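Local structure of S-adenosylmethionine decarboxylase proenzyme (Aquifex aeolicus, 2III) at residues M94-I97 against I98-N102. The protein probably decarboxylates S-adenosylmethionine to S-adenosylmethioninamine, the propylamine donor for spermidine synthesis, using a pyruvoyl group made by self-cleavage of the proenzyme. Residues are numbered along the deposited sequence; the frame is centred on the assembly and turned at random.
Sequences MDYI and ITQLN
Tyr96 and Gln100, one turn apart near the C-terminal end of helix 87-101, meet through both backbone and side chain. Tyr96 O accepts two donors: Gln100 N at 2.9 Å, nearly in line with the carbonyl, and Thr99 OG1 at 2.8 Å, coming from the flank with a C=O...OG1 angle of 120°. Thr99 can reach back because, with chi1 at 62°, its hydroxyl is turned toward the preceding turn; Gln100 NE2 adds a weak 3.5 Å bond to the same OG1. Gln100 CG lies over one face of the Tyr96 ring, a CH-pi contact 3.7 Å from the centroid, and the amide plane follows the ring to within 13°. Without the ring, as with an alanine at Tyr96, Gln100 would probably lose its CH-pi partner and turn more easily, and Tyr37 its aromatic neighbour. Regular i to i+4 bonds satisfy Met94 O, Asp95 O and Ile97 O, through Ile98 N, Thr99 N and Leu101 N. Met94, Ile97 and Leu101 pack against strand 76-84, as expected in a two-layer alpha/beta sandwich, and Ile97 also touches helix 24-37. The polar chemistry thus centres on Tyr96 O, satisfied twice, and on Thr99 OG1, which donates to it while weakly accepting from Gln100 NE2.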
# COMPACT_ATOMS: atom_id res chain seq x y z
N MSE A 94 2.86 -13.13 -2.40
CA MSE A 94 1.73 -12.97 -3.31
C MSE A 94 1.25 -14.32 -3.83
O MSE A 94 0.05 -14.51 -4.01
CB MSE A 94 2.09 -12.05 -4.48
CG MSE A 94 0.90 -11.75 -5.41
SE MSE A 94 -0.58 -10.85 -4.48
CE MSE A 94 0.10 -9.01 -4.56
N ASP A 95 2.17 -15.26 -4.07
CA ASP A 95 1.78 -16.59 -4.55
C ASP A 95 0.94 -17.28 -3.49
O ASP A 95 -0.05 -17.96 -3.79
CB ASP A 95 3.01 -17.46 -4.85
CG ASP A 95 3.82 -16.97 -6.04
OD1 ASP A 95 3.26 -16.23 -6.87
OD2 ASP A 95 5.00 -17.35 -6.15
N TYR A 96 1.35 -17.12 -2.23
CA TYR A 96 0.64 -17.72 -1.12
C TYR A 96 -0.77 -17.14 -1.03
O TYR A 96 -1.76 -17.87 -1.07
CB TYR A 96 1.38 -17.46 0.20
CG TYR A 96 0.67 -18.04 1.40
CD1 TYR A 96 0.76 -19.40 1.70
CD2 TYR A 96 -0.14 -17.24 2.21
CE1 TYR A 96 0.05 -19.95 2.78
CE2 TYR A 96 -0.84 -17.78 3.28
CZ TYR A 96 -0.74 -19.14 3.56
OH TYR A 96 -1.43 -19.66 4.63
N ILE A 97 -0.86 -15.82 -0.92
CA ILE A 97 -2.15 -15.15 -0.83
C ILE A 97 -3.09 -15.57 -1.97
O ILE A 97 -4.25 -15.91 -1.74
CB ILE A 97 -1.96 -13.61 -0.82
CG1 ILE A 97 -1.33 -13.18 0.51
CG2 ILE A 97 -3.29 -12.90 -1.06
CD1 ILE A 97 -0.93 -11.72 0.59
N ILE A 98 -2.59 -15.56 -3.20
CA ILE A 98 -3.41 -15.95 -4.34
C ILE A 98 -3.90 -17.40 -4.25
O ILE A 98 -5.08 -17.67 -4.48
CB ILE A 98 -2.66 -15.74 -5.68
CG1 ILE A 98 -2.49 -14.24 -5.94
CG2 ILE A 98 -3.43 -16.38 -6.83
CD1 ILE A 98 -1.71 -13.92 -7.20
N THR A 99 -3.01 -18.33 -3.93
CA THR A 99 -3.42 -19.73 -3.84
C THR A 99 -4.43 -19.95 -2.73
O THR A 99 -5.33 -20.77 -2.86
CB THR A 99 -2.24 -20.68 -3.58
OG1 THR A 99 -1.63 -20.36 -2.33
CG2 THR A 99 -1.21 -20.59 -4.70
N GLN A 100 -4.28 -19.22 -1.63
CA GLN A 100 -5.22 -19.39 -0.53
C GLN A 100 -6.60 -18.85 -0.91
O GLN A 100 -7.62 -19.45 -0.59
CB GLN A 100 -4.73 -18.67 0.73
CG GLN A 100 -3.43 -19.23 1.28
CD GLN A 100 -3.49 -20.73 1.49
OE1 GLN A 100 -4.32 -21.23 2.24
NE2 GLN A 100 -2.61 -21.46 0.81
N LEU A 101 -6.62 -17.72 -1.61
CA LEU A 101 -7.88 -17.11 -2.02
C LEU A 101 -8.45 -17.76 -3.28
O LEU A 101 -9.65 -17.64 -3.57
CB LEU A 101 -7.69 -15.61 -2.25
CG LEU A 101 -7.38 -14.81 -0.99
CD1 LEU A 101 -7.35 -13.33 -1.31
CD2 LEU A 101 -8.42 -15.12 0.07
N ASN A 102 -7.58 -18.42 -4.03
CA ASN A 102 -7.98 -19.10 -5.25
C ASN A 102 -8.98 -18.31 -6.11
O ASN A 102 -10.13 -18.73 -6.29
CB ASN A 102 -8.55 -20.48 -4.90
CG ASN A 102 -8.99 -21.26 -6.13
OD1 ASN A 102 -8.24 -21.43 -7.08
ND2 ASN A 102 -10.22 -21.76 -6.09